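Local coordinates for protein inactive dihydroorotase-like domain (Chaetomium thermophilum, PDB 5NNL) that is a catalytically inactive relative of dihydroorotase, a domain that keeps the amidohydrolase-type barrel fold of that family, at residues N108-K111 / V112-V115; V179-Y182 / S183-S187; V257-V260 / K261-H265. All coordinates share one frame; numbering follows the deposited sequence.

Interaction 1: N108-K111 / V112-V115; sequences NISK and VTQV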
loop_
_atom_site.group_PDB
_atom_site.type_symbol
_atom_site.label_atom_id
_atom_site.label_comp_id
_atom_site.label_asym_id
_atom_site.label_seq_id
_atom_site.Cartn_x
_atom_site.Cartn_y
_atom_site.Cartn_z
ATOM N N ASN A 108 -18.201 23.434 2.326
ATOM C CA ASN A 108 -18.997 24.503 1.737
ATOM C C ASN A 108 -19.859 24.026 0.578
ATOM O O ASN A 108 -20.834 24.701 0.229
ATOM C CB ASN A 108 -18.082 25.626 1.244
ATOM C CG ASN A 108 -17.457 26.413 2.376
ATOM O OD1 ASN A 108 -18.009 26.494 3.475
ATOM N ND2 ASN A 108 -16.299 27.007 2.111
ATOM N N ILE A 109 -19.522 22.890 -0.029
ATOM C CA ILE A 109 -20.173 22.449 -1.255
ATOM C C ILE A 109 -20.212 20.930 -1.249
ATOM O O ILE A 109 -19.396 20.273 -0.600
ATOM C CB ILE A 109 -19.442 23.024 -2.497
ATOM C CG1 ILE A 109 -20.158 24.288 -2.980
ATOM C CG2 ILE A 109 -19.327 22.004 -3.639
ATOM C CD1 ILE A 109 -19.279 25.218 -3.796
ATOM N N SER A 110 -21.190 20.376 -1.960
ATOM C CA SER A 110 -21.356 18.931 -2.026
ATOM C C SER A 110 -20.031 18.247 -2.324
ATOM O O SER A 110 -19.421 18.476 -3.373
ATOM C CB SER A 110 -22.380 18.566 -3.101
ATOM O OG SER A 110 -22.523 17.160 -3.179
ATOM N N LYS A 111 -19.588 17.405 -1.393
ATOM C CA LYS A 111 -18.395 16.608 -1.630
ATOM C C LYS A 111 -18.554 15.707 -2.846
ATOM O O LYS A 111 -17.550 15.310 -3.446
ATOM C CB LYS A 111 -18.068 15.787 -0.382
ATOM C CG LYS A 111 -17.883 16.642 0.876
ATOM C CD LYS A 111 -17.965 15.816 2.148
ATOM C CE LYS A 111 -16.588 15.457 2.681
ATOM N NZ LYS A 111 -16.016 16.558 3.504
ATOM N N VAL A 112 -19.792 15.379 -3.225
ATOM C CA VAL A 112 -20.026 14.682 -4.488
ATOM C C VAL A 112 -19.548 15.541 -5.649
ATOM O O VAL A 112 -18.841 15.071 -6.549
ATOM C CB VAL A 112 -21.516 14.327 -4.639
ATOM C CG1 VAL A 112 -21.762 13.588 -5.949
ATOM C CG2 VAL A 112 -22.001 13.498 -3.464
ATOM N N THR A 113 -19.937 16.818 -5.649
ATOM C CA THR A 113 -19.529 17.720 -6.722
ATOM C C THR A 113 -18.010 17.826 -6.789
ATOM O O THR A 113 -17.416 17.719 -7.867
ATOM C CB THR A 113 -20.163 19.100 -6.517
ATOM O OG1 THR A 113 -21.586 18.965 -6.411
ATOM C CG2 THR A 113 -19.835 20.033 -7.685
ATOM N N GLN A 114 -17.361 18.019 -5.637
ATOM C CA GLN A 114 -15.911 18.184 -5.622
ATOM C C GLN A 114 -15.213 16.959 -6.198
ATOM O O GLN A 114 -14.247 17.086 -6.959
ATOM C CB GLN A 114 -15.420 18.450 -4.200
ATOM C CG GLN A 114 -16.101 19.614 -3.504
ATOM C CD GLN A 114 -15.730 19.705 -2.040
ATOM O OE1 GLN A 114 -14.552 19.787 -1.692
ATOM N NE2 GLN A 114 -16.737 19.674 -1.171
ATOM N N VAL A 115 -15.686 15.763 -5.844
ATOM C CA VAL A 115 -15.090 14.546 -6.383
ATOM C C VAL A 115 -15.411 14.413 -7.866
ATOM O O VAL A 115 -14.578 13.954 -8.656
ATOM C CB VAL A 115 -15.565 13.320 -5.578
ATOM C CG1 VAL A 115 -15.103 12.018 -6.231
ATOM C CG2 VAL A 115 -15.046 13.398 -4.147
#
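Ile109 meets the first turn of helix 111-121 with both its side chain and its carbonyl. Its CG2 methyl lies 4.0 Å from Gln114 CG and also brushes Thr113 CB. Its carbonyl O faces the amide of Gln114, with NE2 at 2.8 Å from Ile109 O, though the angle makes this hydrogen bond weak. Ser110 is the N-cap. Its OG stands anti to the backbone N (chi1 179°), which turns the hydroxyl toward the start of the helix. There it accepts a weak bond from Val112 N, at 3.3 Å from Ser110 OG. Ser110 CB packs against Thr113 OG1 at 3.4 Å. Ser110 O receives Gln114 N at 3.1 Å. Lys111 lays CG 3.8 Å from Gln114 NE2, the two side chains passing at a slant. Lys111 O takes Val115 N in the next helical bond, and Val115 CG2 sits 3.2 Å from that same oxygen. The Lys111 chain then bends away, and NZ makes a weak bond to Phe102 O. The buried Gln114 NE2 donates chiefly to Ser106 O, with Ile109 O as a weaker second acceptor, and the cap bond is weak too. Polar contacts thus join loop to helix.

Interaction 2: V179-Y182 / S183-S187; sequences VCVY and SLFLS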
loop_
_atom_site.group_PDB
_atom_site.type_symbol
_atom_site.label_atom_id
_atom_site.label_comp_id
_atom_site.label_asym_id
_atom_site.label_seq_id
_atom_site.Cartn_x
_atom_site.Cartn_y
_atom_site.Cartn_z
ATOM N N VAL A 179 -6.820 -4.559 1.544
ATOM C CA VAL A 179 -6.772 -4.412 2.990
ATOM C C VAL A 179 -5.309 -4.343 3.391
ATOM O O VAL A 179 -4.442 -4.959 2.763
ATOM C CB VAL A 179 -7.486 -5.562 3.743
ATOM C CG1 VAL A 179 -8.879 -5.786 3.189
ATOM C CG2 VAL A 179 -6.681 -6.843 3.675
ATOM N N CYS A 180 -5.034 -3.578 4.438
ATOM C CA CYS A 180 -3.704 -3.581 5.024
ATOM C C CYS A 180 -3.474 -4.898 5.749
ATOM O O CYS A 180 -4.370 -5.419 6.418
ATOM C CB CYS A 180 -3.540 -2.415 5.996
ATOM S SG CYS A 180 -3.951 -0.807 5.303
ATOM N N VAL A 181 -2.258 -5.433 5.627
ATOM C CA VAL A 181 -1.968 -6.753 6.181
ATOM C C VAL A 181 -2.233 -6.782 7.683
ATOM O O VAL A 181 -2.789 -7.753 8.208
ATOM C CB VAL A 181 -0.519 -7.161 5.854
ATOM C CG1 VAL A 181 -0.130 -8.443 6.601
ATOM C CG2 VAL A 181 -0.353 -7.354 4.349
ATOM N N TYR A 182 -1.825 -5.734 8.402
ATOM C CA TYR A 182 -2.050 -5.700 9.845
ATOM C C TYR A 182 -3.524 -5.865 10.192
ATOM O O TYR A 182 -3.852 -6.428 11.243
ATOM C CB TYR A 182 -1.535 -4.388 10.440
ATOM C CG TYR A 182 -0.077 -4.377 10.855
ATOM C CD1 TYR A 182 0.789 -5.411 10.513
ATOM C CD2 TYR A 182 0.432 -3.322 11.603
ATOM C CE1 TYR A 182 2.118 -5.384 10.901
ATOM C CE2 TYR A 182 1.752 -3.287 11.993
ATOM C CZ TYR A 182 2.591 -4.315 11.642
ATOM O OH TYR A 182 3.906 -4.259 12.041
ATOM N N SER A 183 -4.423 -5.375 9.334
ATOM C CA SER A 183 -5.851 -5.473 9.618
ATOM C C SER A 183 -6.300 -6.917 9.810
ATOM O O SER A 183 -7.265 -7.171 10.539
ATOM C CB SER A 183 -6.660 -4.831 8.492
ATOM O OG SER A 183 -6.455 -3.432 8.432
ATOM N N LEU A 184 -5.634 -7.871 9.157
ATOM C CA LEU A 184 -6.039 -9.268 9.260
ATOM C C LEU A 184 -5.530 -9.944 10.525
ATOM O O LEU A 184 -6.033 -11.018 10.878
ATOM C CB LEU A 184 -5.551 -10.052 8.040
ATOM C CG LEU A 184 -6.189 -9.733 6.683
ATOM C CD1 LEU A 184 -5.691 -10.703 5.627
ATOM C CD2 LEU A 184 -7.713 -9.765 6.746
ATOM N N PHE A 185 -4.562 -9.346 11.220
ATOM C CA PHE A 185 -3.927 -9.981 12.366
ATOM C C PHE A 185 -3.951 -9.125 13.626
ATOM O O PHE A 185 -3.406 -9.550 14.652
ATOM C CB PHE A 185 -2.481 -10.348 12.017
ATOM C CG PHE A 185 -2.364 -11.192 10.789
ATOM C CD1 PHE A 185 -2.537 -12.560 10.861
ATOM C CD2 PHE A 185 -2.090 -10.615 9.559
ATOM C CE1 PHE A 185 -2.441 -13.340 9.734
ATOM C CE2 PHE A 185 -1.988 -11.392 8.423
ATOM C CZ PHE A 185 -2.164 -12.756 8.511
ATOM N N LEU A 186 -4.564 -7.941 13.580
ATOM C CA LEU A 186 -4.757 -7.089 14.747
ATOM C C LEU A 186 -6.175 -6.544 14.724
ATOM O O LEU A 186 -6.667 -6.133 13.669
ATOM C CB LEU A 186 -3.768 -5.917 14.780
ATOM C CG LEU A 186 -2.280 -6.251 14.856
ATOM C CD1 LEU A 186 -1.465 -5.008 14.564
ATOM C CD2 LEU A 186 -1.914 -6.817 16.215
ATOM N N SER A 187 -6.822 -6.528 15.892
ATOM C CA SER A 187 -8.195 -6.053 16.020
ATOM C C SER A 187 -8.321 -5.227 17.297
ATOM O O SER A 187 -7.364 -5.066 18.060
ATOM C CB SER A 187 -9.187 -7.223 16.027
ATOM O OG SER A 187 -9.187 -7.889 17.278
HETATM O O HOH W 1 -7.307 -2.600 6.039
#
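Tyr182 and Leu186 lie side by side and point the same way. Tyr182 CB is 4.2 Å from Leu186 CD1. Further out, CG and then CD2 meet the same methyl, with Tyr182 CD2 at 3.9 Å from Leu186 CD1. The methyl approaches the ring obliquely. At the tip, Tyr182 OH leaves this contact and hydrogen-bonds to Asp241 OD2. Tyr182 O takes Phe185 N at 3.0 Å and, weakly, Leu186 N. One residue earlier, Val181 O receives Leu184 N, and Phe185 CD2 comes to 3.2 Å from Val181 O, at the ring edge and near its plane. Val181 CG1 touches the same side of that ring, at Phe185 CE2. Val179 CG2 meets Leu184 CG more loosely. Ser183 N donates to Cys180 O. With OG anti to its carbonyl carbon (chi1 -67°), Ser183 reaches a water at 2.7 Å from OG. That water accepts from Cys180 N, so it bridges the strand end to the helical turn. The bonds from i+3 N to i O fit a tight, weakly bonded turn. Residues 179-180 end strand 175-180, where Val179 pairs through its backbone with Val215 and Ser217 of strand 215-217. Val181 and Tyr182 pack on helix 242-251. Tyr182 and Leu186 also face helix 221-228, so the turn is enclosed where the strand passes into helix 181-185.

Interaction 3: V257-V260 / K261-H265; sequences VDYV and KTRLH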
loop_
_atom_site.group_PDB
_atom_site.type_symbol
_atom_site.label_atom_id
_atom_site.label_comp_id
_atom_site.label_asym_id
_atom_site.label_seq_id
_atom_site.Cartn_x
_atom_site.Cartn_y
_atom_site.Cartn_z
ATOM N N VAL A 257 -0.156 -20.019 -1.229
ATOM C CA VAL A 257 0.933 -19.230 -1.795
ATOM C C VAL A 257 0.437 -18.418 -2.982
ATOM O O VAL A 257 0.780 -17.240 -3.131
ATOM C CB VAL A 257 2.110 -20.145 -2.182
ATOM C CG1 VAL A 257 3.186 -19.370 -2.940
ATOM C CG2 VAL A 257 2.700 -20.775 -0.940
ATOM N N ASP A 258 -0.383 -19.028 -3.842
ATOM C CA ASP A 258 -0.838 -18.323 -5.036
ATOM C C ASP A 258 -1.723 -17.136 -4.678
ATOM O O ASP A 258 -1.643 -16.083 -5.320
ATOM C CB ASP A 258 -1.585 -19.270 -5.970
ATOM C CG ASP A 258 -1.905 -18.625 -7.302
ATOM O OD1 ASP A 258 -0.964 -18.369 -8.083
ATOM O OD2 ASP A 258 -3.096 -18.368 -7.569
ATOM N N TYR A 259 -2.585 -17.286 -3.671
ATOM C CA TYR A 259 -3.371 -16.145 -3.213
ATOM C C TYR A 259 -2.457 -14.999 -2.800
ATOM O O TYR A 259 -2.630 -13.858 -3.243
ATOM C CB TYR A 259 -4.281 -16.550 -2.051
ATOM C CG TYR A 259 -5.207 -15.433 -1.635
ATOM C CD1 TYR A 259 -4.791 -14.462 -0.733
ATOM C CD2 TYR A 259 -6.486 -15.334 -2.161
ATOM C CE1 TYR A 259 -5.624 -13.431 -0.357
ATOM C CE2 TYR A 259 -7.333 -14.303 -1.789
ATOM C CZ TYR A 259 -6.892 -13.351 -0.886
ATOM O OH TYR A 259 -7.715 -12.319 -0.505
ATOM N N VAL A 260 -1.472 -15.289 -1.954
ATOM C CA VAL A 260 -0.524 -14.267 -1.526
ATOM C C VAL A 260 0.169 -13.647 -2.734
ATOM O O VAL A 260 0.312 -12.422 -2.828
ATOM C CB VAL A 260 0.487 -14.868 -0.536
ATOM C CG1 VAL A 260 1.545 -13.856 -0.170
ATOM C CG2 VAL A 260 -0.237 -15.356 0.713
ATOM N N LYS A 261 0.613 -14.484 -3.675
ATOM C CA LYS A 261 1.306 -13.963 -4.850
ATOM C C LYS A 261 0.401 -13.038 -5.653
ATOM O O LYS A 261 0.805 -11.933 -6.032
ATOM C CB LYS A 261 1.812 -15.107 -5.730
ATOM C CG LYS A 261 2.678 -14.623 -6.894
ATOM C CD LYS A 261 3.235 -15.767 -7.732
ATOM C CE LYS A 261 2.248 -16.228 -8.792
ATOM N NZ LYS A 261 2.120 -15.250 -9.909
ATOM N N THR A 262 -0.834 -13.470 -5.919
ATOM C CA THR A 262 -1.740 -12.639 -6.706
ATOM C C THR A 262 -2.045 -11.329 -5.991
ATOM O O THR A 262 -2.193 -10.284 -6.634
ATOM C CB THR A 262 -3.039 -13.390 -7.007
ATOM O OG1 THR A 262 -3.628 -13.842 -5.784
ATOM C CG2 THR A 262 -2.792 -14.576 -7.927
ATOM N N ARG A 263 -2.142 -11.359 -4.661
ATOM C CA ARG A 263 -2.474 -10.157 -3.907
ATOM C C ARG A 263 -1.288 -9.217 -3.728
ATOM O O ARG A 263 -1.494 -8.047 -3.386
ATOM C CB ARG A 263 -3.053 -10.544 -2.542
ATOM C CG ARG A 263 -4.571 -10.663 -2.539
ATOM C CD ARG A 263 -5.079 -11.583 -3.640
ATOM N NE ARG A 263 -6.532 -11.544 -3.753
ATOM C CZ ARG A 263 -7.238 -12.309 -4.578
ATOM N NH1 ARG A 263 -6.626 -13.187 -5.359
ATOM N NH2 ARG A 263 -8.557 -12.205 -4.613
ATOM N N LEU A 264 -0.062 -9.689 -3.959
ATOM C CA LEU A 264 1.130 -8.857 -3.837
ATOM C C LEU A 264 1.896 -8.730 -5.148
ATOM O O LEU A 264 3.017 -8.203 -5.152
ATOM C CB LEU A 264 2.047 -9.407 -2.739
ATOM C CG LEU A 264 1.564 -9.191 -1.303
ATOM C CD1 LEU A 264 2.506 -9.849 -0.304
ATOM C CD2 LEU A 264 1.409 -7.701 -0.983
ATOM N N HIS A 265 1.321 -9.181 -6.264
ATOM C CA HIS A 265 1.967 -9.018 -7.559
ATOM C C HIS A 265 0.954 -8.950 -8.699
ATOM O O HIS A 265 0.731 -7.873 -9.258
ATOM C CB HIS A 265 2.961 -10.151 -7.821
ATOM C CG HIS A 265 3.698 -10.002 -9.116
ATOM N ND1 HIS A 265 4.850 -9.254 -9.233
ATOM C CD2 HIS A 265 3.424 -10.469 -10.356
ATOM C CE1 HIS A 265 5.266 -9.286 -10.487
ATOM N NE2 HIS A 265 4.416 -10.014 -11.189
HETATM O O HOH W 2 -0.399 -17.104 -10.349
#
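Tyr259 and Arg263 are brought together by their torsions. The tyrosine ring swings out with CG opposite the backbone N (chi1 -174°). The arginine chain kinks at chi2 (53°) and folds back along the helix toward it. Its guanidinium then lies flat on the ring, with centres 4.1 Å apart and planes at 18°. Arg263 NE stands 3.4 Å from Tyr259 CZ, over one ring face. Arg263 CD lies over the same ring in a CH-pi contact, displaced toward the rim. Both groups are also held from outside: Arg263 NE donates to Ile213 O, and Tyr259 OH bonds to Leu210 O. Inside the helix, Arg263 NH1 donates to Thr262 OG1 at 3.1 Å, in the guanidinium plane and nearly straight. These bonds would fix the rotation of the guanidinium and keep it nearly parallel to the ring. Thr262 OG1 also approaches two carbonyls, at 2.7 Å from Tyr259 O and 3.0 Å from Asp258 O; its single proton may serve either. Asp258 and Lys261 do not touch through their charges. A water receives a weak bond from Lys261 NZ and donates to Asp258 OD1, 2.7 Å away. Lys261 NZ has its salt bridge with Asp266. On the buried side, Val260 CG1 lies 4.1 Å from Leu264 CD1. Val260 packs on Val250 of helix 242-251, and Leu264 on Phe216 of strand 215-217. Main-chain bonds from Lys261, Thr262 and Arg263 to the carbonyls four residues earlier are alpha-helical, and a wider pi-type turn follows at 262-265. The arrangement is an i to i+4 cation-pi stack along an amphipathic helix, packed against the barrel part of a dihydroorotase-like fold.

Overall arrangement
Interaction 1 lies toward the surface, its centre about 26 Å from that of the chain, whereas interaction 2 is buried. Interaction 3 is partly buried, with an apolar inner side and a polar outer one. Interactions 2 and 3 share neighbours: both pack on helix 242-251 and strand 215-217, and their nearest atoms are about 6 Å apart without touching. Interaction 1 stands on the other side of the chain centre from interaction 3, with centres about 37 Å apart. The chemistry follows position. Capping and amide bonds mark the helix start at 108-115, apolar packing with one bridging water fills 179-187, and a stacked tyrosine-arginine pair distinguishes 257-265.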